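Local atomic coordinates of FMN Adenylyltransferase (Candida glabrata, PDB entry 3FWK), a protein that catalyses the transfer of the adenylyl group of ATP to FMN, the step that forms FAD. Residues A[13-24]-A[207-215]; A[118-127]-A[271-280]. All blocks are in the same frame, centred on the assembly; numbering follows the deposited sequence.

Interaction 1: A[13-24]-A[207-215]; sequences LCYNLTSSYLQI and SFLLYSNEP
Y21 of helix 7-23 fills the gap to helix 202-212, its ring flanked by F208 and Y211. F208 turns its edge toward one face of Y21, with centroids 5.5 Å apart and planes at 66°. The edge of Y21 in turn meets the face of Y211 in an offset edge-to-face pair. With CG anti to the backbone N (chi1 -169°), the Y21 ring reaches across far enough for its OH to donate to S207 OG at 2.6 Å, and that serine oxygen is also hydrogen-bonded to E255. This aromatic cluster is the dense part of a helix-helix packing in the Rossmann-like fold, the short axes running 10.4 Å apart at 118°. I24 CD1 lies over the Y211 face in a CH-pi contact, 4.2 Å from the ring centroid. Beyond the rings the contacts are sparser and aliphatic: L17 CD1 touches F208 CZ at 3.7 Å and S212 CB at 3.9 Å, and L13 CD2 lies 3.6 Å from E214 OE2, in a carboxylate engaged by R131 and Y132. The solvent side is at partly exposed S20, modelled in two conformers, which approaches the Y211 hydroxyl, although the very short separation makes that bond's length doubtful.

Interaction 2: A[118-127]-A[271-280]; sequences FKTLENFIEE and IPIADEDLVK
One carboxylate oxygen, D277 OD2, takes two bonds from T120: the hydroxyl OG1 at 2.6 Å, on the anti lone pair, and the backbone N at 2.9 Å, nearly along the C-O axis and bent to 147° at the hydrogen. T120 OG1 then accepts from A274 N at 2.9 Å, a straighter bond of 163°, so the threonine relays between a carboxylate and the N-cap residue of helix 275-282. The result is a junction of two helix starts, since T120 lies in the first turn of helix 119-131, the helix of a beta-alpha-beta crossover between parallel strands 107-111 and 134-138. The N-terminal end of that helix would probably favour the negative charge of D277. With OG1 beside the backbone N (chi1 -64°), the hydroxyl and amide of T120 can converge on the same oxygen. The other oxygen, D277 OD1, pairs with K280 NZ in a weakly hydrogen-bonded salt bridge and accepts a hydrogen bond from a water that also links K119 N to E276 OE1. A second water joins N123 ND2 to P272 O. Farther out, van der Waals packing takes over: the D277 carboxylate lies at the edge of the F118 ring, OD1 3.5 Å from CD1, while F224 meets that ring edge-to-face. On the solvent-exposed side, K119 CB rests 3.5 Å from E276 CD, and K119 CG lies 3.7 Å from A274 CB.

How the interactions relate
Both contacts pair helices distant in sequence, yet the chemistry follows the depth. Interaction 1 is almost wholly buried and relies on aromatic rings and aliphatic branches, with a few hydroxyl groups among them; interaction 2 is partly buried, near the surface, and is held by a polar network with bridging waters. The centres of interaction 1 and interaction 2 lie about 24 Å apart, and their segments alternate along the chain. Helix 119-131 connects them: its first turn belongs to interaction 2, its far end reaches E214 of interaction 1, and P215 O packs 3.4 Å from F124 CZ. One helix thus serves both the interior and the periphery of the fold.

Interaction 1: A[13-24]-A[207-215]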
loop_
_atom_site.group_PDB
_atom_site.type_symbol
_atom_site.label_atom_id
_atom_site.label_comp_id
_atom_site.label_asym_id
_atom_site.label_seq_id
_atom_site.Cartn_x
_atom_site.Cartn_y
_atom_site.Cartn_z
ATOM N N LEU A 13 -3.608 -9.976 13.749
ATOM C CA LEU A 13 -2.219 -9.948 13.353
ATOM C C LEU A 13 -1.773 -8.512 13.122
ATOM O O LEU A 13 -0.739 -8.075 13.595
ATOM C CB LEU A 13 -2.005 -10.760 12.077
ATOM C CG LEU A 13 -0.660 -10.524 11.384
ATOM C CD1 LEU A 13 0.571 -10.897 12.213
ATOM C CD2 LEU A 13 -0.639 -11.219 10.023
ATOM N N CYS A 14 -2.591 -7.762 12.388
ATOM C CA CYS A 14 -2.194 -6.392 12.036
ATOM C C CYS A 14 -2.132 -5.507 13.274
ATOM O O CYS A 14 -1.245 -4.660 13.408
ATOM C CB CYS A 14 -3.165 -5.808 11.024
ATOM S SG CYS A 14 -2.892 -6.556 9.357
ATOM N N TYR A 15 -3.081 -5.713 14.185
ATOM C CA TYR A 15 -3.023 -5.027 15.482
ATOM C C TYR A 15 -1.745 -5.352 16.239
ATOM O O TYR A 15 -1.087 -4.466 16.806
ATOM C CB TYR A 15 -4.260 -5.371 16.283
ATOM C CG TYR A 15 -4.222 -4.727 17.652
ATOM C CD1 TYR A 15 -4.524 -3.378 17.798
ATOM C CD2 TYR A 15 -3.855 -5.465 18.784
ATOM C CE1 TYR A 15 -4.468 -2.762 19.048
ATOM C CE2 TYR A 15 -3.799 -4.857 20.049
ATOM C CZ TYR A 15 -4.101 -3.519 20.133
ATOM O OH TYR A 15 -4.047 -2.904 21.379
ATOM N N ASN A 16 -1.391 -6.628 16.281
ATOM C CA ASN A 16 -0.208 -7.030 17.001
ATOM C C ASN A 16 1.085 -6.519 16.392
ATOM O O ASN A 16 1.953 -6.036 17.107
ATOM C CB ASN A 16 -0.190 -8.551 17.121
ATOM C CG ASN A 16 -1.259 -9.077 18.079
ATOM O OD1 ASN A 16 -1.740 -8.407 18.964
ATOM N ND2 ASN A 16 -1.614 -10.362 17.875
ATOM N N LEU A 17 1.224 -6.561 15.066
ATOM C CA LEU A 17 2.463 -6.075 14.474
ATOM C C LEU A 17 2.550 -4.547 14.582
ATOM O O LEU A 17 3.638 -3.996 14.756
ATOM C CB LEU A 17 2.704 -6.612 13.047
ATOM C CG LEU A 17 1.784 -6.116 11.942
ATOM C CD1 LEU A 17 2.357 -4.795 11.357
ATOM C CD2 LEU A 17 1.677 -7.163 10.833
ATOM N N THR A 18 1.408 -3.858 14.495
ATOM C CA THR A 18 1.398 -2.394 14.619
ATOM C C THR A 18 1.773 -1.984 16.058
ATOM O O THR A 18 2.600 -1.091 16.277
ATOM C CB THR A 18 0.048 -1.825 14.183
ATOM O OG1 THR A 18 -0.192 -2.201 12.796
ATOM C CG2 THR A 18 0.030 -0.311 14.282
ATOM N N SER A 19 1.180 -2.665 17.019
ATOM C CA SER A 19 1.520 -2.435 18.415
ATOM C C SER A 19 2.996 -2.716 18.695
ATOM O O SER A 19 3.652 -1.981 19.438
ATOM C CB SER A 19 0.640 -3.331 19.281
ATOM O OG SER A 19 -0.712 -2.953 19.257
ATOM N N SER A 20 3.514 -3.780 18.099
ATOM C CA SER A 20 4.916 -4.133 18.251
ATOM C C SER A 20 5.790 -3.040 17.655
ATOM O O SER A 20 6.804 -2.613 18.265
ATOM C CB SER A 20 5.194 -5.507 17.633
ATOM O OG SER A 20 6.556 -5.853 17.759
ATOM N N TYR A 21 5.416 -2.521 16.485
ATOM C CA TYR A 21 6.202 -1.436 15.903
ATOM C C TYR A 21 6.220 -0.201 16.828
ATOM O O TYR A 21 7.269 0.441 17.033
ATOM C CB TYR A 21 5.599 -1.029 14.517
ATOM C CG TYR A 21 6.519 -0.090 13.755
ATOM C CD1 TYR A 21 7.404 -0.560 12.792
ATOM C CD2 TYR A 21 6.525 1.293 14.036
ATOM C CE1 TYR A 21 8.286 0.289 12.123
ATOM C CE2 TYR A 21 7.401 2.137 13.414
ATOM C CZ TYR A 21 8.278 1.657 12.470
ATOM O OH TYR A 21 9.131 2.541 11.884
ATOM N N LEU A 22 5.062 0.098 17.412
ATOM C CA LEU A 22 4.937 1.242 18.331
ATOM C C LEU A 22 5.748 1.071 19.601
ATOM O O LEU A 22 6.056 2.066 20.265
ATOM C CB LEU A 22 3.491 1.493 18.676
ATOM C CG LEU A 22 2.675 2.070 17.512
ATOM C CD1 LEU A 22 1.211 2.126 17.927
ATOM C CD2 LEU A 22 3.149 3.486 17.161
ATOM N N GLN A 23 6.129 -0.163 19.911
ATOM C CA GLN A 23 6.979 -0.450 21.073
ATOM C C GLN A 23 8.456 -0.474 20.744
ATOM O O GLN A 23 9.196 -0.579 21.596
ATOM C CB GLN A 23 6.553 -1.788 21.677
ATOM C CG GLN A 23 5.165 -1.789 22.262
ATOM C CD GLN A 23 4.622 -3.205 22.485
ATOM O OE1 GLN A 23 5.362 -4.201 22.378
ATOM N NE2 GLN A 23 3.317 -3.300 22.778
ATOM N N ILE A 24 8.893 -0.297 19.519
ATOM C CA ILE A 24 10.325 -0.240 19.188
ATOM C C ILE A 24 11.196 0.882 19.749
ATOM O O ILE A 24 10.831 2.043 19.655
ATOM C CB ILE A 24 10.593 -0.166 17.634
ATOM C CG1 ILE A 24 10.001 -1.372 16.856
ATOM C CG2 ILE A 24 12.113 -0.005 17.314
ATOM C CD1 ILE A 24 9.899 -1.082 15.344
ATOM N N SER A 207 9.835 1.667 6.203
ATOM C CA SER A 207 10.160 1.189 7.545
ATOM C C SER A 207 9.061 0.254 8.064
ATOM O O SER A 207 9.344 -0.856 8.534
ATOM C CB SER A 207 10.318 2.362 8.487
ATOM O OG SER A 207 10.562 1.894 9.804
ATOM N N PHE A 208 7.820 0.696 7.981
ATOM C CA PHE A 208 6.726 -0.075 8.504
ATOM C C PHE A 208 6.521 -1.353 7.678
ATOM O O PHE A 208 6.315 -2.442 8.231
ATOM C CB PHE A 208 5.476 0.774 8.540
ATOM C CG PHE A 208 4.322 0.073 9.203
ATOM C CD1 PHE A 208 4.294 -0.089 10.590
ATOM C CD2 PHE A 208 3.265 -0.439 8.464
ATOM C CE1 PHE A 208 3.245 -0.718 11.214
ATOM C CE2 PHE A 208 2.193 -1.065 9.082
ATOM C CZ PHE A 208 2.190 -1.224 10.457
ATOM N N LEU A 209 6.543 -1.231 6.364
ATOM C CA LEU A 209 6.310 -2.397 5.541
ATOM C C LEU A 209 7.373 -3.468 5.743
ATOM O O LEU A 209 7.044 -4.644 5.811
ATOM C CB LEU A 209 6.233 -1.999 4.074
ATOM C CG LEU A 209 5.460 -2.919 3.113
ATOM C CD1 LEU A 209 4.053 -3.289 3.673
ATOM C CD2 LEU A 209 5.309 -2.197 1.775
ATOM N N LEU A 210 8.625 -3.059 5.826
ATOM C CA LEU A 210 9.693 -4.024 6.041
ATOM C C LEU A 210 9.577 -4.678 7.410
ATOM O O LEU A 210 9.741 -5.911 7.532
ATOM C CB LEU A 210 11.058 -3.352 5.842
ATOM C CG LEU A 210 11.385 -2.978 4.398
ATOM C CD1 LEU A 210 12.548 -2.013 4.379
ATOM C CD2 LEU A 210 11.696 -4.232 3.543
ATOM N N TYR A 211 9.296 -3.889 8.442
ATOM C CA TYR A 211 9.150 -4.461 9.761
ATOM C C TYR A 211 7.998 -5.467 9.811
ATOM O O TYR A 211 8.052 -6.460 10.537
ATOM C CB TYR A 211 8.892 -3.343 10.776
ATOM C CG TYR A 211 8.676 -3.913 12.162
ATOM C CD1 TYR A 211 9.759 -4.324 12.929
ATOM C CD2 TYR A 211 7.382 -4.120 12.669
ATOM C CE1 TYR A 211 9.571 -4.886 14.198
ATOM C CE2 TYR A 211 7.198 -4.683 13.908
ATOM C CZ TYR A 211 8.286 -5.074 14.625
ATOM O OH TYR A 211 8.045 -5.669 15.864
ATOM N N SER A 212 6.936 -5.187 9.059
ATOM C CA SER A 212 5.727 -6.004 9.176
ATOM C C SER A 212 5.977 -7.467 8.824
ATOM O O SER A 212 5.244 -8.313 9.305
ATOM C CB SER A 212 4.612 -5.474 8.260
ATOM O OG SER A 212 4.834 -5.804 6.878
ATOM N N ASN A 213 6.953 -7.738 7.961
ATOM C CA ASN A 213 7.218 -9.090 7.476
ATOM C C ASN A 213 6.028 -9.683 6.736
ATOM O O ASN A 213 5.929 -10.890 6.620
ATOM C CB ASN A 213 7.622 -9.987 8.647
ATOM C CG ASN A 213 8.356 -11.232 8.223
ATOM O OD1 ASN A 213 8.879 -11.341 7.092
ATOM N ND2 ASN A 213 8.467 -12.163 9.151
ATOM N N GLU A 214 5.158 -8.825 6.212
ATOM C CA GLU A 214 4.087 -9.279 5.312
ATOM C C GLU A 214 4.668 -9.390 3.906
ATOM O O GLU A 214 5.563 -8.632 3.524
ATOM C CB GLU A 214 2.940 -8.290 5.368
ATOM C CG GLU A 214 2.156 -8.455 6.609
ATOM C CD GLU A 214 1.428 -9.813 6.628
ATOM O OE1 GLU A 214 0.531 -9.996 5.816
ATOM O OE2 GLU A 214 1.815 -10.704 7.405
ATOM N N PRO A 215 4.123 -10.302 3.089
ATOM C CA PRO A 215 4.518 -10.337 1.669
ATOM C C PRO A 215 4.186 -8.995 1.049
ATOM O O PRO A 215 3.103 -8.463 1.283
ATOM C CB PRO A 215 3.600 -11.456 1.068
ATOM C CG PRO A 215 3.241 -12.312 2.260
ATOM C CD PRO A 215 3.106 -11.317 3.417
#

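Interaction 2: A[118-127]-A[271-280]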
loop_
_atom_site.group_PDB
_atom_site.type_symbol
_atom_site.label_atom_id
_atom_site.label_comp_id
_atom_site.label_asym_id
_atom_site.label_seq_id
_atom_site.Cartn_x
_atom_site.Cartn_y
_atom_site.Cartn_z
ATOM N N PHE A 118 1.077 -3.963 -14.329
ATOM C CA PHE A 118 2.049 -5.039 -14.243
ATOM C C PHE A 118 1.368 -6.346 -13.839
ATOM O O PHE A 118 0.576 -6.398 -12.880
ATOM C CB PHE A 118 3.112 -4.747 -13.160
ATOM C CG PHE A 118 4.214 -3.836 -13.618
ATOM C CD1 PHE A 118 5.344 -4.354 -14.238
ATOM C CD2 PHE A 118 4.099 -2.453 -13.429
ATOM C CE1 PHE A 118 6.357 -3.532 -14.677
ATOM C CE2 PHE A 118 5.146 -1.609 -13.868
ATOM C CZ PHE A 118 6.239 -2.149 -14.510
ATOM N N LYS A 119 1.748 -7.439 -14.505
ATOM C CA LYS A 119 1.223 -8.764 -14.149
ATOM C C LYS A 119 1.535 -9.092 -12.672
ATOM O O LYS A 119 0.715 -9.672 -11.971
ATOM C CB LYS A 119 1.842 -9.827 -15.039
ATOM C CG LYS A 119 1.303 -11.209 -14.789
ATOM C CD LYS A 119 -0.211 -11.304 -15.065
ATOM C CE LYS A 119 -0.686 -12.731 -15.274
ATOM N NZ LYS A 119 -1.999 -12.705 -16.068
ATOM N N THR A 120 2.738 -8.751 -12.204
ATOM C CA THR A 120 3.110 -9.103 -10.831
ATOM C C THR A 120 2.169 -8.384 -9.856
ATOM O O THR A 120 1.830 -8.915 -8.799
ATOM C CB THR A 120 4.553 -8.704 -10.531
ATOM O OG1 THR A 120 5.435 -9.443 -11.361
ATOM C CG2 THR A 120 4.912 -9.036 -9.090
ATOM N N LEU A 121 1.791 -7.134 -10.176
ATOM C CA LEU A 121 0.861 -6.410 -9.343
ATOM C C LEU A 121 -0.540 -7.057 -9.358
ATOM O O LEU A 121 -1.159 -7.191 -8.302
ATOM C CB LEU A 121 0.816 -4.945 -9.764
ATOM C CG LEU A 121 0.118 -3.996 -8.827
ATOM C CD1 LEU A 121 0.638 -4.062 -7.381
ATOM C CD2 LEU A 121 0.318 -2.593 -9.362
ATOM N N GLU A 122 -1.048 -7.451 -10.546
ATOM C CA GLU A 122 -2.310 -8.208 -10.592
ATOM C C GLU A 122 -2.234 -9.434 -9.703
ATOM O O GLU A 122 -3.159 -9.727 -8.921
ATOM C CB GLU A 122 -2.641 -8.627 -12.037
ATOM C CG GLU A 122 -2.839 -7.486 -13.027
ATOM C CD GLU A 122 -4.144 -6.773 -12.923
ATOM O OE1 GLU A 122 -4.995 -7.089 -12.069
ATOM O OE2 GLU A 122 -4.346 -5.878 -13.789
ATOM N N ASN A 123 -1.131 -10.198 -9.829
ATOM C CA ASN A 123 -0.955 -11.404 -9.030
ATOM C C ASN A 123 -1.001 -11.041 -7.538
ATOM O O ASN A 123 -1.629 -11.738 -6.736
ATOM C CB ASN A 123 0.378 -12.063 -9.316
ATOM C CG ASN A 123 0.474 -12.725 -10.669
ATOM O OD1 ASN A 123 -0.540 -12.967 -11.340
ATOM N ND2 ASN A 123 1.702 -13.055 -11.070
ATOM N N PHE A 124 -0.312 -9.962 -7.170
ATOM C CA PHE A 124 -0.198 -9.592 -5.773
ATOM C C PHE A 124 -1.543 -9.160 -5.190
ATOM O O PHE A 124 -1.860 -9.464 -4.031
ATOM C CB PHE A 124 0.822 -8.486 -5.637
ATOM C CG PHE A 124 1.042 -8.094 -4.200
ATOM C CD1 PHE A 124 1.668 -8.981 -3.331
ATOM C CD2 PHE A 124 0.574 -6.886 -3.704
ATOM C CE1 PHE A 124 1.877 -8.658 -1.991
ATOM C CE2 PHE A 124 0.739 -6.565 -2.332
ATOM C CZ PHE A 124 1.395 -7.471 -1.500
ATOM N N ILE A 125 -2.350 -8.446 -5.982
ATOM C CA ILE A 125 -3.695 -8.056 -5.516
ATOM C C ILE A 125 -4.536 -9.303 -5.245
ATOM O O ILE A 125 -5.237 -9.384 -4.239
ATOM C CB ILE A 125 -4.355 -7.119 -6.528
ATOM C CG1 ILE A 125 -3.589 -5.772 -6.546
ATOM C CG2 ILE A 125 -5.835 -6.952 -6.207
ATOM C CD1 ILE A 125 -3.932 -4.890 -7.748
ATOM N N GLU A 126 -4.452 -10.287 -6.130
ATOM C CA GLU A 126 -5.209 -11.542 -5.914
ATOM C C GLU A 126 -4.705 -12.289 -4.669
ATOM O O GLU A 126 -5.506 -12.759 -3.847
ATOM C CB GLU A 126 -5.064 -12.390 -7.173
ATOM C CG GLU A 126 -5.806 -11.730 -8.328
ATOM C CD GLU A 126 -5.343 -12.157 -9.727
ATOM O OE1 GLU A 126 -4.603 -13.155 -9.851
ATOM O OE2 GLU A 126 -5.691 -11.449 -10.706
ATOM N N GLU A 127 -3.384 -12.356 -4.520
ATOM C CA GLU A 127 -2.780 -13.075 -3.384
ATOM C C GLU A 127 -3.148 -12.409 -2.088
ATOM O O GLU A 127 -3.476 -13.082 -1.094
ATOM C CB GLU A 127 -1.263 -13.085 -3.569
ATOM C CG GLU A 127 -0.826 -13.983 -4.722
ATOM C CD GLU A 127 0.435 -13.549 -5.460
ATOM O OE1 GLU A 127 1.204 -12.663 -4.958
ATOM O OE2 GLU A 127 0.695 -14.109 -6.572
ATOM N N ILE A 271 6.224 -13.898 -2.793
ATOM C CA ILE A 271 5.839 -14.590 -4.034
ATOM C C ILE A 271 6.705 -14.007 -5.157
ATOM O O ILE A 271 6.750 -12.791 -5.342
ATOM C CB ILE A 271 4.336 -14.433 -4.297
ATOM C CG1 ILE A 271 3.546 -15.089 -3.176
ATOM C CG2 ILE A 271 3.996 -14.949 -5.701
ATOM C CD1 ILE A 271 3.740 -16.530 -3.077
ATOM N N PRO A 272 7.379 -14.859 -5.930
ATOM C CA PRO A 272 8.236 -14.331 -6.988
ATOM C C PRO A 272 7.480 -13.531 -8.025
ATOM O O PRO A 272 6.289 -13.755 -8.267
ATOM C CB PRO A 272 8.921 -15.580 -7.584
ATOM C CG PRO A 272 8.086 -16.732 -7.101
ATOM C CD PRO A 272 7.431 -16.333 -5.833
ATOM N N ILE A 273 8.197 -12.620 -8.660
ATOM C CA ILE A 273 7.596 -11.817 -9.723
ATOM C C ILE A 273 7.131 -12.723 -10.885
ATOM O O ILE A 273 7.627 -13.822 -11.092
ATOM C CB ILE A 273 8.528 -10.681 -10.200
ATOM C CG1 ILE A 273 9.788 -11.178 -10.899
ATOM C CG2 ILE A 273 8.859 -9.764 -8.987
ATOM C CD1 ILE A 273 10.607 -10.040 -11.437
ATOM N N ALA A 274 6.194 -12.211 -11.661
ATOM C CA ALA A 274 5.717 -12.899 -12.828
ATOM C C ALA A 274 6.874 -13.106 -13.804
ATOM O O ALA A 274 7.747 -12.235 -13.954
ATOM C CB ALA A 274 4.614 -12.052 -13.477
ATOM N N ASP A 275 6.819 -14.240 -14.525
ATOM C CA ASP A 275 7.812 -14.597 -15.537
ATOM C C ASP A 275 8.055 -13.484 -16.550
ATOM O O ASP A 275 9.171 -13.245 -16.968
ATOM C CB ASP A 275 7.373 -15.841 -16.322
ATOM C CG ASP A 275 7.431 -17.106 -15.508
ATOM O OD1 ASP A 275 6.861 -18.118 -15.988
ATOM O OD2 ASP A 275 8.033 -17.125 -14.406
ATOM N N GLU A 276 6.982 -12.824 -16.975
ATOM C CA GLU A 276 7.075 -11.791 -18.003
ATOM C C GLU A 276 7.767 -10.552 -17.449
ATOM O O GLU A 276 8.486 -9.840 -18.186
ATOM C CB GLU A 276 5.692 -11.451 -18.589
ATOM C CG GLU A 276 4.708 -10.842 -17.585
ATOM C CD GLU A 276 3.287 -10.655 -18.118
ATOM O OE1 GLU A 276 2.921 -9.512 -18.472
ATOM O OE2 GLU A 276 2.520 -11.661 -18.100
ATOM N N ASP A 277 7.598 -10.292 -16.143
ATOM C CA ASP A 277 8.247 -9.138 -15.523
ATOM C C ASP A 277 9.736 -9.407 -15.286
ATOM O O ASP A 277 10.573 -8.536 -15.475
ATOM C CB ASP A 277 7.528 -8.741 -14.232
ATOM C CG ASP A 277 6.160 -8.127 -14.510
ATOM O OD1 ASP A 277 5.980 -7.564 -15.608
ATOM O OD2 ASP A 277 5.251 -8.196 -13.640
ATOM N N LEU A 278 10.098 -10.651 -14.941
ATOM C CA LEU A 278 11.508 -10.980 -14.823
ATOM C C LEU A 278 12.222 -10.833 -16.166
ATOM O O LEU A 278 13.334 -10.311 -16.210
ATOM C CB LEU A 278 11.692 -12.402 -14.251
ATOM C CG LEU A 278 13.159 -12.808 -14.078
ATOM C CD1 LEU A 278 13.882 -11.921 -12.997
ATOM C CD2 LEU A 278 13.289 -14.265 -13.707
ATOM N N VAL A 279 11.585 -11.247 -17.264
ATOM C CA VAL A 279 12.190 -11.092 -18.583
ATOM C C VAL A 279 12.451 -9.607 -18.860
ATOM O O VAL A 279 13.504 -9.216 -19.312
ATOM C CB VAL A 279 11.278 -11.732 -19.665
ATOM C CG1 VAL A 279 11.816 -11.382 -21.052
ATOM C CG2 VAL A 279 11.253 -13.254 -19.508
ATOM N N LYS A 280 11.480 -8.754 -18.567
ATOM C CA LYS A 280 11.676 -7.326 -18.817
ATOM C C LYS A 280 12.807 -6.749 -17.974
ATOM O O LYS A 280 13.582 -5.905 -18.443
ATOM C CB LYS A 280 10.388 -6.583 -18.525
ATOM C CG LYS A 280 9.319 -6.795 -19.606
ATOM C CD LYS A 280 8.063 -5.939 -19.374
ATOM C CE LYS A 280 7.248 -6.459 -18.225
ATOM N NZ LYS A 280 6.100 -5.561 -17.879
HETATM O O HOH W 1 3.541 -7.143 -16.643
HETATM O O HOH W 2 3.802 -12.569 -9.091
#